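Local coordinates for ESAT-6/WXG100 secretion system protein (Streptococcus gallolyticus, PDB 7JQE), which forms the extracellular region of EsaA, a membrane subunit of the bacterial type VIIb secretion system, and probably takes part in exporting protein toxins, at residues 201-206 with 414-419; 212-217 with 230-235; 239-242 with 246-249; 255-260 with 407-412. All blocks are in the same frame, centred on the assembly; numbering follows the deposited sequence.

Interaction 1. Residues 201-206 with 414-419. With EDO (1,2-ethanediol), chain F.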
loop_
_atom_site.group_PDB
_atom_site.type_symbol
_atom_site.label_atom_id
_atom_site.label_comp_id
_atom_site.label_asym_id
_atom_site.label_seq_id
_atom_site.Cartn_x
_atom_site.Cartn_y
_atom_site.Cartn_z
ATOM N N GLY A 201 -3.972 12.759 -7.852
ATOM C CA GLY A 201 -4.412 14.030 -8.407
ATOM C C GLY A 201 -3.388 15.142 -8.266
ATOM O O GLY A 201 -3.413 16.114 -9.024
ATOM N N SER A 202 -2.478 15.022 -7.299
ATOM C CA SER A 202 -1.444 16.025 -7.071
ATOM C C SER A 202 -0.047 15.450 -7.287
ATOM O O SER A 202 0.932 15.947 -6.726
ATOM C CB SER A 202 -1.568 16.616 -5.668
ATOM O OG SER A 202 -1.287 15.641 -4.685
ATOM N N VAL A 203 0.060 14.410 -8.108
ATOM C CA VAL A 203 1.331 13.761 -8.395
ATOM C C VAL A 203 1.589 13.810 -9.895
ATOM O O VAL A 203 0.662 13.745 -10.707
ATOM C CB VAL A 203 1.345 12.306 -7.881
ATOM C CG1 VAL A 203 2.567 11.571 -8.393
ATOM C CG2 VAL A 203 1.296 12.289 -6.365
ATOM N N ASP A 204 2.863 13.931 -10.258
ATOM C CA ASP A 204 3.302 13.951 -11.649
ATOM C C ASP A 204 3.937 12.604 -11.959
ATOM O O ASP A 204 4.978 12.265 -11.387
ATOM C CB ASP A 204 4.291 15.096 -11.886
ATOM C CG ASP A 204 4.704 15.235 -13.343
ATOM O OD1 ASP A 204 4.611 14.251 -14.103
ATOM O OD2 ASP A 204 5.142 16.341 -13.729
ATOM N N VAL A 205 3.313 11.838 -12.864
ATOM C CA VAL A 205 3.737 10.457 -13.105
ATOM C C VAL A 205 4.754 10.318 -14.228
ATOM O O VAL A 205 5.315 9.226 -14.405
ATOM C CB VAL A 205 2.534 9.546 -13.424
ATOM C CG1 VAL A 205 1.475 9.674 -12.346
ATOM C CG2 VAL A 205 1.962 9.887 -14.788
ATOM N N ALA A 206 5.007 11.375 -14.996
ATOM C CA ALA A 206 6.034 11.343 -16.036
ATOM C C ALA A 206 7.404 11.288 -15.372
ATOM O O ALA A 206 7.897 12.290 -14.854
ATOM C CB ALA A 206 5.913 12.562 -16.943
ATOM N N SER A 414 6.344 11.075 -0.747
ATOM C CA SER A 414 5.433 10.338 0.115
ATOM C C SER A 414 4.185 9.906 -0.649
ATOM O O SER A 414 3.735 8.761 -0.519
ATOM C CB SER A 414 5.062 11.195 1.325
ATOM O OG SER A 414 4.149 10.516 2.170
ATOM N N LYS A 415 3.615 10.806 -1.453
ATOM C CA LYS A 415 2.461 10.442 -2.267
ATOM C C LYS A 415 2.809 9.336 -3.257
ATOM O O LYS A 415 2.036 8.389 -3.441
ATOM C CB LYS A 415 1.926 11.678 -2.992
ATOM C CG LYS A 415 1.074 12.558 -2.081
ATOM C CD LYS A 415 0.584 13.827 -2.765
ATOM C CE LYS A 415 1.574 14.967 -2.565
ATOM N NZ LYS A 415 1.027 16.275 -3.017
ATOM N N ILE A 416 3.974 9.436 -3.902
ATOM C CA ILE A 416 4.395 8.399 -4.840
ATOM C C ILE A 416 4.507 7.057 -4.131
ATOM O O ILE A 416 4.079 6.022 -4.656
ATOM C CB ILE A 416 5.721 8.793 -5.514
ATOM C CG1 ILE A 416 5.514 9.976 -6.464
ATOM C CG2 ILE A 416 6.339 7.609 -6.237
ATOM C CD1 ILE A 416 6.776 10.777 -6.714
ATOM N N ASP A 417 5.085 7.050 -2.926
ATOM C CA ASP A 417 5.270 5.789 -2.214
ATOM C C ASP A 417 3.933 5.197 -1.786
ATOM O O ASP A 417 3.700 3.994 -1.951
ATOM C CB ASP A 417 6.180 5.994 -1.001
ATOM C CG ASP A 417 7.653 6.071 -1.376
ATOM O OD1 ASP A 417 8.098 5.279 -2.234
ATOM O OD2 ASP A 417 8.366 6.925 -0.807
ATOM N N THR A 418 3.043 6.026 -1.241
ATOM C CA THR A 418 1.754 5.536 -0.775
ATOM C C THR A 418 0.943 4.942 -1.920
ATOM O O THR A 418 0.528 3.781 -1.867
ATOM C CB THR A 418 0.983 6.666 -0.094
ATOM O OG1 THR A 418 1.692 7.073 1.083
ATOM C CG2 THR A 418 -0.422 6.195 0.296
ATOM N N ALA A 419 0.719 5.725 -2.977
ATOM C CA ALA A 419 -0.118 5.255 -4.075
ATOM C C ALA A 419 0.488 4.036 -4.761
ATOM O O ALA A 419 -0.229 3.092 -5.112
ATOM C CB ALA A 419 -0.340 6.378 -5.082
HETATM C C1 EDO F . 0.289 11.825 3.186
HETATM O O1 EDO F . -0.215 10.993 4.238
HETATM C C2 EDO F . 0.235 11.077 1.858
HETATM O O2 EDO F . 1.054 9.904 1.935
#
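Lys415 reaches out from its helix along the loop 201-206 and touches two of its residues in turn. At its root, CB lies 3.5 Å from CG2 of Val203, and the two side chains run past each other in opposite directions. Further out, CD of Lys415 passes 3.2 Å from OG of Ser202. The chain bends here, with chi3 at -91°, about 30° from staggered. The bend turns CE and NZ along Ser202. At the tip, NZ donates to Ser202 OG at 2.9 Å. The same ammonium group also bonds OE1 of Gln412, one helical turn back, so both a loop and a helix residue hold the lysine end. Val203 uses its second branch as well. Its CG1 lies beside the backbone carbonyl (chi1 170°) and meets CG1 of Ile416 at 3.9 Å. The loop is braced from within by an Asx turn: Ala206 N donates to Asp204 OD1 at 3.0 Å, nearly along the C-O axis. On the helix, Ser414 OG and Thr418 OG1 both hydrogen-bond O2 of a 1,2-ethanediol, probably from the crystallisation liquor. Lys234 NZ of the second subunit bonds this molecule too, so it sits at the dimer contact. The contact is structural packing in the helical part of the chain. The loop joins helix 191-200 to helix 211-219 and lies against helix 396-427. Leu199 packs on Lys415, while Leu238 of helix 225-244 packs on Ile416. The backbone of Val203 pairs with that of Val250, which follows helix 225-244.

Interaction 2. Residues 212-217 with 230-235. With EDO (1,2-ethanediol), chain B.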
loop_
_atom_site.group_PDB
_atom_site.type_symbol
_atom_site.label_atom_id
_atom_site.label_comp_id
_atom_site.label_asym_id
_atom_site.label_seq_id
_atom_site.Cartn_x
_atom_site.Cartn_y
_atom_site.Cartn_z
ATOM N N THR A 212 16.473 15.695 -13.949
ATOM C CA THR A 212 17.334 16.739 -13.406
ATOM C C THR A 212 17.307 16.735 -11.881
ATOM O O THR A 212 18.358 16.752 -11.228
ATOM C CB THR A 212 16.916 18.103 -13.960
ATOM O OG1 THR A 212 15.559 18.380 -13.592
ATOM C CG2 THR A 212 17.021 18.104 -15.477
ATOM N N LEU A 213 16.109 16.693 -11.296
ATOM C CA LEU A 213 15.986 16.657 -9.840
ATOM C C LEU A 213 16.769 15.492 -9.246
ATOM O O LEU A 213 17.544 15.666 -8.299
ATOM C CB LEU A 213 14.515 16.561 -9.443
ATOM C CG LEU A 213 14.271 16.227 -7.975
ATOM C CD1 LEU A 213 14.628 17.414 -7.105
ATOM C CD2 LEU A 213 12.828 15.793 -7.743
ATOM N N PHE A 214 16.563 14.287 -9.785
ATOM C CA PHE A 214 17.285 13.125 -9.281
ATOM C C PHE A 214 18.787 13.266 -9.497
ATOM O O PHE A 214 19.582 12.763 -8.695
ATOM C CB PHE A 214 16.762 11.851 -9.952
ATOM C CG PHE A 214 15.419 11.392 -9.437
ATOM C CD1 PHE A 214 15.060 11.590 -8.110
ATOM C CD2 PHE A 214 14.513 10.757 -10.282
ATOM C CE1 PHE A 214 13.826 11.170 -7.634
ATOM C CE2 PHE A 214 13.273 10.328 -9.811
ATOM C CZ PHE A 214 12.929 10.537 -8.488
ATOM N N SER A 215 19.196 13.948 -10.569
ATOM C CA SER A 215 20.620 14.088 -10.852
ATOM C C SER A 215 21.289 15.018 -9.851
ATOM O O SER A 215 22.386 14.728 -9.360
ATOM C CB SER A 215 20.827 14.597 -12.278
ATOM O OG SER A 215 20.588 13.570 -13.226
ATOM N N LYS A 216 20.645 16.138 -9.535
ATOM C CA LYS A 216 21.193 17.039 -8.533
ATOM C C LYS A 216 21.268 16.353 -7.175
ATOM O O LYS A 216 22.315 16.360 -6.519
ATOM C CB LYS A 216 20.349 18.312 -8.462
ATOM C CG LYS A 216 21.038 19.462 -7.748
ATOM C CD LYS A 216 22.359 19.809 -8.419
ATOM C CE LYS A 216 23.060 20.970 -7.722
ATOM N NZ LYS A 216 24.397 21.234 -8.328
ATOM N N LEU A 217 20.161 15.738 -6.743
ATOM C CA LEU A 217 20.145 15.065 -5.447
ATOM C C LEU A 217 21.217 13.987 -5.362
ATOM O O LEU A 217 21.728 13.701 -4.272
ATOM C CB LEU A 217 18.767 14.458 -5.187
ATOM C CG LEU A 217 17.592 15.397 -4.902
ATOM C CD1 LEU A 217 16.331 14.583 -4.601
ATOM C CD2 LEU A 217 17.915 16.331 -3.748
ATOM N N ASP A 230 14.328 2.902 -7.733
ATOM C CA ASP A 230 13.035 2.462 -7.225
ATOM C C ASP A 230 11.946 3.492 -7.500
ATOM O O ASP A 230 10.841 3.132 -7.920
ATOM C CB ASP A 230 13.134 2.163 -5.730
ATOM C CG ASP A 230 13.996 0.947 -5.437
ATOM O OD1 ASP A 230 14.204 0.127 -6.358
ATOM O OD2 ASP A 230 14.464 0.809 -4.285
ATOM N N TYR A 231 12.230 4.778 -7.268
ATOM C CA TYR A 231 11.231 5.803 -7.551
ATOM C C TYR A 231 10.861 5.818 -9.026
ATOM O O TYR A 231 9.724 6.149 -9.381
ATOM C CB TYR A 231 11.732 7.180 -7.112
ATOM C CG TYR A 231 11.667 7.410 -5.616
ATOM C CD1 TYR A 231 12.825 7.607 -4.868
ATOM C CD2 TYR A 231 10.448 7.429 -4.951
ATOM C CE1 TYR A 231 12.766 7.816 -3.498
ATOM C CE2 TYR A 231 10.378 7.635 -3.584
ATOM C CZ TYR A 231 11.537 7.826 -2.862
ATOM O OH TYR A 231 11.464 8.032 -1.502
ATOM N N GLN A 232 11.803 5.456 -9.898
ATOM C CA GLN A 232 11.486 5.357 -11.317
ATOM C C GLN A 232 10.601 4.150 -11.610
ATOM O O GLN A 232 9.757 4.211 -12.511
ATOM C CB GLN A 232 12.775 5.297 -12.132
ATOM C CG GLN A 232 13.508 6.628 -12.194
ATOM C CD GLN A 232 14.917 6.499 -12.731
ATOM O OE1 GLN A 232 15.453 5.396 -12.846
ATOM N NE2 GLN A 232 15.529 7.630 -13.061
ATOM N N SER A 233 10.775 3.052 -10.864
ATOM C CA SER A 233 9.879 1.904 -11.006
ATOM C C SER A 233 8.484 2.235 -10.497
ATOM O O SER A 233 7.483 1.942 -11.162
ATOM C CB SER A 233 10.437 0.693 -10.259
ATOM O OG SER A 233 11.618 0.218 -10.875
ATOM N N LYS A 234 8.398 2.840 -9.310
ATOM C CA LYS A 234 7.098 3.221 -8.774
ATOM C C LYS A 234 6.393 4.207 -9.690
ATOM O O LYS A 234 5.178 4.109 -9.903
ATOM C CB LYS A 234 7.264 3.798 -7.373
ATOM C CG LYS A 234 8.037 2.875 -6.463
ATOM C CD LYS A 234 8.136 3.410 -5.057
ATOM C CE LYS A 234 8.883 2.430 -4.173
ATOM N NZ LYS A 234 9.047 2.940 -2.787
ATOM N N LEU A 235 7.138 5.161 -10.254
ATOM C CA LEU A 235 6.532 6.096 -11.199
ATOM C C LEU A 235 6.042 5.374 -12.442
ATOM O O LEU A 235 4.995 5.724 -13.000
ATOM C CB LEU A 235 7.528 7.190 -11.578
ATOM C CG LEU A 235 7.749 8.250 -10.509
ATOM C CD1 LEU A 235 8.991 9.072 -10.829
ATOM C CD2 LEU A 235 6.508 9.129 -10.426
HETATM C C1 EDO B . 12.132 0.893 -1.448
HETATM O O1 EDO B . 11.466 0.527 -2.664
HETATM C C2 EDO B . 11.213 0.644 -0.256
HETATM O O2 EDO B . 10.034 1.450 -0.383
#
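Phe214 points its ring at the base of Tyr231. Its outermost carbon, CZ, meets Tyr231 CB at 3.8 Å, and the two side chains cross at about a right angle. Phe214 has chi1 -75°, which sets CG beside its own backbone N and sends the ring across to the other helix. The side-chain amide of Gln232 follows the same ring at longer range, with NE2 4.3 Å from Phe214 CD2. That amide lies at the exposed side of the contact, while both aromatic residues are buried. The two backbones stay well apart, with the CA atoms of Phe214 and Tyr231 9.7 Å from each other, so the Phe214 ring spans much of the gap. The arrangement is a helical hairpin: helices 211-219 and 225-244 follow one another across a short connection, and Met223 of that connection packs on Phe214. Both helices also pack on helix 396-427, Leu213 against Ile409 and the Tyr231 ring, which leads away from Phe214, against Leu413. Tyr231 OH makes a weak hydrogen bond to Asp417 OD2 and Lys234 NZ a salt bridge with Asp417 OD1, so one aspartate receives two residues of helix 225-244. Lys234 NZ also donates to O2 of a 1,2-ethanediol at 3.0 Å. The molecule is probably from the crystallisation liquor, and Ser414 and Thr418 of the second subunit bind it from the other side of the interface.

Interaction 3. Residues 239-242 with 246-249. With EDO (1,2-ethanediol), chain U.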
loop_
_atom_site.group_PDB
_atom_site.type_symbol
_atom_site.label_atom_id
_atom_site.label_comp_id
_atom_site.label_asym_id
_atom_site.label_seq_id
_atom_site.Cartn_x
_atom_site.Cartn_y
_atom_site.Cartn_z
ATOM N N GLY A 239 2.093 5.142 -13.818
ATOM C CA GLY A 239 1.710 5.382 -15.198
ATOM C C GLY A 239 0.794 4.300 -15.733
ATOM O O GLY A 239 -0.196 4.592 -16.409
ATOM N N LYS A 240 1.107 3.035 -15.435
ATOM C CA LYS A 240 0.247 1.938 -15.868
ATOM C C LYS A 240 -1.164 2.108 -15.327
ATOM O O LYS A 240 -2.148 1.940 -16.060
ATOM C CB LYS A 240 0.828 0.598 -15.417
ATOM C CG LYS A 240 1.738 -0.076 -16.425
ATOM C CD LYS A 240 2.143 -1.458 -15.932
ATOM C CE LYS A 240 3.067 -2.152 -16.920
ATOM N NZ LYS A 240 3.807 -3.285 -16.291
ATOM N N TYR A 241 -1.282 2.452 -14.045
ATOM C CA TYR A 241 -2.594 2.633 -13.439
ATOM C C TYR A 241 -3.325 3.822 -14.055
ATOM O O TYR A 241 -4.511 3.722 -14.395
ATOM C CB TYR A 241 -2.438 2.811 -11.934
ATOM C CG TYR A 241 -3.729 2.706 -11.166
ATOM C CD1 TYR A 241 -4.160 1.483 -10.655
ATOM C CD2 TYR A 241 -4.512 3.826 -10.938
ATOM C CE1 TYR A 241 -5.339 1.383 -9.938
ATOM C CE2 TYR A 241 -5.692 3.734 -10.225
ATOM C CZ TYR A 241 -6.102 2.510 -9.729
ATOM O OH TYR A 241 -7.279 2.424 -9.020
ATOM N N LYS A 242 -2.631 4.955 -14.207
ATOM C CA LYS A 242 -3.257 6.134 -14.798
ATOM C C LYS A 242 -3.738 5.850 -16.211
ATOM O O LYS A 242 -4.793 6.340 -16.628
ATOM C CB LYS A 242 -2.277 7.307 -14.803
ATOM C CG LYS A 242 -2.709 8.471 -15.689
ATOM C CD LYS A 242 -1.548 9.428 -15.940
ATOM C CE LYS A 242 -1.968 10.602 -16.809
ATOM N NZ LYS A 242 -2.981 11.454 -16.131
ATOM N N GLY A 246 -8.854 6.153 -15.672
ATOM C CA GLY A 246 -8.799 7.490 -16.238
ATOM C C GLY A 246 -8.402 8.528 -15.210
ATOM O O GLY A 246 -9.209 9.389 -14.845
ATOM N N VAL A 247 -7.159 8.465 -14.742
ATOM C CA VAL A 247 -6.717 9.257 -13.601
ATOM C C VAL A 247 -6.139 10.579 -14.094
ATOM O O VAL A 247 -5.165 10.598 -14.854
ATOM C CB VAL A 247 -5.688 8.485 -12.763
ATOM C CG1 VAL A 247 -5.518 9.127 -11.397
ATOM C CG2 VAL A 247 -6.109 7.030 -12.628
ATOM N N THR A 248 -6.742 11.686 -13.661
ATOM C CA THR A 248 -6.169 13.009 -13.880
ATOM C C THR A 248 -5.021 13.243 -12.904
ATOM O O THR A 248 -5.153 12.975 -11.705
ATOM C CB THR A 248 -7.241 14.085 -13.714
ATOM O OG1 THR A 248 -8.140 14.032 -14.828
ATOM C CG2 THR A 248 -6.618 15.467 -13.651
ATOM N N THR A 249 -3.891 13.726 -13.420
ATOM C CA THR A 249 -2.706 14.001 -12.611
ATOM C C THR A 249 -2.203 15.412 -12.895
ATOM O O THR A 249 -2.775 16.151 -13.702
ATOM C CB THR A 249 -1.592 12.979 -12.873
ATOM O OG1 THR A 249 -1.397 12.829 -14.286
ATOM C CG2 THR A 249 -1.940 11.633 -12.253
HETATM C C1 EDO U . -6.448 10.430 -18.403
HETATM O O1 EDO U . -5.517 10.043 -17.382
HETATM C C2 EDO U . -5.792 10.207 -19.760
HETATM O O2 EDO U . -4.760 9.220 -19.621
#
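Lys242 NZ donates to two acceptors of the following loop, Val247 O at 2.7 Å and Thr249 OG1 at 2.8 Å. The setting is the C-terminal end of helix 225-244, where the chain leaves the helix and doubles back beside its last turns. The bond to Val247 O is nearly linear at the acceptor, with a C=O...N angle of 161°. Lys242 and Thr249 approach tip to tip. The lysine chain is extended until its last torsion, where chi4 of 65° folds NZ back toward the loop. A third acceptor is O1 of a 1,2-ethanediol, 3.2 Å from NZ. The same O1 donates to Val247 O at 2.6 Å, so this carbonyl receives two bonds. The diol probably comes from the crystallisation liquor. The positive charge of Lys242 would be expected to polarise the peptide at Val247. Next to the polar group, the backbones run close, with the CA atoms of Lys242 and Val247 4.8 Å apart. Val247 turns its side chain toward the helix, and Met200 of helix 191-200 packs on both Val247 and Lys242. Val205, in the loop after helix 191-200, touches Lys242 and Thr249 as well. One branch of Val247 does two jobs: CG2 lies 3.7 Å from Lys242 CA, and it meets Tyr241 CD2 obliquely at 4.0 Å, the valine and tyrosine side chains crossing at about a right angle.

Interaction 4. Residues 255-260 with 407-412. With EDO (1,2-ethanediol), chain V; EDO (1,2-ethanediol), chain C.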
loop_
_atom_site.group_PDB
_atom_site.type_symbol
_atom_site.label_atom_id
_atom_site.label_comp_id
_atom_site.label_asym_id
_atom_site.label_seq_id
_atom_site.Cartn_x
_atom_site.Cartn_y
_atom_site.Cartn_z
ATOM N N TYR A 255 12.010 23.836 -8.977
ATOM C CA TYR A 255 12.744 23.734 -7.721
ATOM C C TYR A 255 13.813 24.816 -7.684
ATOM O O TYR A 255 14.709 24.836 -8.534
ATOM C CB TYR A 255 13.369 22.347 -7.563
ATOM C CG TYR A 255 12.352 21.226 -7.553
ATOM C CD1 TYR A 255 11.538 21.006 -6.447
ATOM C CD2 TYR A 255 12.209 20.386 -8.649
ATOM C CE1 TYR A 255 10.605 19.981 -6.438
ATOM C CE2 TYR A 255 11.290 19.360 -8.648
ATOM C CZ TYR A 255 10.487 19.162 -7.543
ATOM O OH TYR A 255 9.565 18.140 -7.551
ATOM N N SER A 256 13.716 25.710 -6.697
ATOM C CA SER A 256 14.684 26.798 -6.570
ATOM C C SER A 256 16.122 26.281 -6.581
ATOM O O SER A 256 16.968 26.777 -7.332
ATOM C CB SER A 256 14.415 27.583 -5.285
ATOM O OG SER A 256 13.060 27.992 -5.207
ATOM N N PHE A 257 16.414 25.269 -5.759
ATOM C CA PHE A 257 17.798 24.871 -5.520
ATOM C C PHE A 257 18.516 24.388 -6.775
ATOM O O PHE A 257 19.730 24.162 -6.719
ATOM C CB PHE A 257 17.851 23.781 -4.437
ATOM C CG PHE A 257 17.597 22.388 -4.952
ATOM C CD1 PHE A 257 16.305 21.939 -5.185
ATOM C CD2 PHE A 257 18.653 21.519 -5.185
ATOM C CE1 PHE A 257 16.075 20.653 -5.651
ATOM C CE2 PHE A 257 18.429 20.230 -5.652
ATOM C CZ PHE A 257 17.139 19.797 -5.886
ATOM N N LEU A 258 17.814 24.215 -7.896
ATOM C CA LEU A 258 18.483 23.793 -9.121
ATOM C C LEU A 258 19.198 24.943 -9.818
ATOM O O LEU A 258 20.032 24.698 -10.698
ATOM C CB LEU A 258 17.479 23.148 -10.086
ATOM C CG LEU A 258 16.815 21.839 -9.637
ATOM C CD1 LEU A 258 15.770 21.373 -10.648
ATOM C CD2 LEU A 258 17.851 20.746 -9.393
ATOM N N THR A 259 18.899 26.190 -9.441
ATOM C CA THR A 259 19.539 27.355 -10.039
ATOM C C THR A 259 20.101 28.300 -8.983
ATOM O O THR A 259 20.338 29.476 -9.277
ATOM C CB THR A 259 18.562 28.114 -10.939
ATOM O OG1 THR A 259 17.549 28.729 -10.131
ATOM C CG2 THR A 259 17.910 27.164 -11.933
ATOM N N ALA A 260 20.312 27.818 -7.762
ATOM C CA ALA A 260 20.856 28.659 -6.706
ATOM C C ALA A 260 22.353 28.862 -6.917
ATOM O O ALA A 260 23.098 27.898 -7.121
ATOM C CB ALA A 260 20.584 28.040 -5.336
ATOM N N LYS A 407 10.700 20.400 1.802
ATOM C CA LYS A 407 9.369 20.083 2.307
ATOM C C LYS A 407 8.435 19.670 1.176
ATOM O O LYS A 407 7.551 18.825 1.365
ATOM C CB LYS A 407 8.790 21.278 3.057
ATOM C CG LYS A 407 8.406 22.413 2.138
ATOM C CD LYS A 407 7.849 23.594 2.904
ATOM C CE LYS A 407 8.174 24.890 2.176
ATOM N NZ LYS A 407 7.903 24.778 0.713
ATOM N N THR A 408 8.606 20.265 -0.004
ATOM C CA THR A 408 7.798 19.853 -1.143
ATOM C C THR A 408 8.257 18.506 -1.686
ATOM O O THR A 408 7.435 17.701 -2.134
ATOM C CB THR A 408 7.845 20.916 -2.232
ATOM O OG1 THR A 408 6.870 21.923 -1.941
ATOM C CG2 THR A 408 7.538 20.304 -3.588
ATOM N N ILE A 409 9.561 18.237 -1.648
ATOM C CA ILE A 409 10.057 16.963 -2.153
ATOM C C ILE A 409 9.611 15.816 -1.253
ATOM O O ILE A 409 9.258 14.735 -1.735
ATOM C CB ILE A 409 11.586 17.012 -2.298
ATOM C CG1 ILE A 409 11.977 17.932 -3.454
ATOM C CG2 ILE A 409 12.153 15.614 -2.496
ATOM C CD1 ILE A 409 13.441 18.355 -3.410
ATOM N N PHE A 410 9.635 16.026 0.065
ATOM C CA PHE A 410 9.148 15.007 0.986
ATOM C C PHE A 410 7.697 14.648 0.677
ATOM O O PHE A 410 7.347 13.470 0.551
ATOM C CB PHE A 410 9.280 15.498 2.427
ATOM C CG PHE A 410 10.657 15.355 3.002
ATOM C CD1 PHE A 410 11.430 14.242 2.728
ATOM C CD2 PHE A 410 11.180 16.344 3.830
ATOM C CE1 PHE A 410 12.699 14.110 3.272
ATOM C CE2 PHE A 410 12.448 16.223 4.372
ATOM C CZ PHE A 410 13.210 15.104 4.095
ATOM N N ALA A 411 6.842 15.664 0.537
ATOM C CA ALA A 411 5.426 15.424 0.291
ATOM C C ALA A 411 5.210 14.644 -1.000
ATOM O O ALA A 411 4.393 13.714 -1.043
ATOM C CB ALA A 411 4.669 16.754 0.245
ATOM N N GLN A 412 5.926 15.009 -2.066
ATOM C CA GLN A 412 5.713 14.344 -3.348
ATOM C C GLN A 412 6.219 12.908 -3.320
ATOM O O GLN A 412 5.551 12.000 -3.831
ATOM C CB GLN A 412 6.384 15.130 -4.469
ATOM C CG GLN A 412 5.724 16.476 -4.734
ATOM C CD GLN A 412 4.251 16.339 -5.090
ATOM O OE1 GLN A 412 3.379 16.768 -4.337
ATOM N NE2 GLN A 412 3.971 15.743 -6.245
HETATM C C1 EDO V . 24.111 25.398 -9.403
HETATM O O1 EDO V . 23.096 24.807 -8.580
HETATM C C2 EDO V . 25.440 24.671 -9.209
HETATM O O2 EDO V . 25.872 24.789 -7.847
HETATM C C1 EDO C . 4.767 20.804 -5.449
HETATM O O1 EDO C . 4.376 21.400 -4.207
HETATM C C2 EDO C . 5.358 21.872 -6.363
HETATM O O2 EDO C . 5.752 21.278 -7.605
#
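Tyr255 precedes, and Phe257 lies in, a short 3-10 turn that faces Thr408 and Ile409 on helix 396-427. In the turn, Leu258 N donates to Tyr255 O at 3.2 Å and Thr259 N to Ser256 O. The helix is kinked near 407 and 408, where backbone N atoms lack their bonds to the preceding turn. The nearest CA atoms, those of Tyr255 and Thr408, are 9.1 Å apart, so side chains make the contact. Tyr255 carries most of it with one ring atom, CE1. This atom meets Ile409 CG1 at 3.9 Å. Thr408 CG2 comes to the ring edge, near its plane, 4.2 Å from the same CE1. Ile409 then serves a second ring: its CD1 lies 4.2 Å from Phe257 CE1, and these two side chains cross at about a right angle. Phe257 has chi1 83°, which puts its ring between its own backbone N and carbonyl carbon. Leu258 CD2 lies over one face of that ring, offset toward the rim. Leu213 of helix 211-219 packs on both rings. Asp405, on the same helix as Ile409, accepts from Phe257 N and, weakly, from Ser256 N. The side chains that meet across the contact do so through carbon atoms alone, without direct polar bonds between the two segments. Polar links from the turn to this helix include those to the Asp405 carboxylate, while the contact itself is apolar, with Ile409 packing against two aromatic rings.

From the N terminus, the loop 201-206 opens the long excursion that interaction 1 closes on helix 396-427. The other three contacts are nested within it. Interaction 2 closes first, folding helix 211-219 onto helix 225-244. Interaction 3 then closes a tight turn at the end of helix 225-244. Interaction 4 opens last; its loop spans the strands before returning to helix 396-427. These three run in series and none cross. Interactions 1 and 4 share helix 396-427, and Ser202 O reaches Gln412 NE2 between them. Leu213 and Lys216 join interactions 2 and 4. Interactions 3 and 4 do not touch. Interactions 1, 2 and 4 border the second subunit.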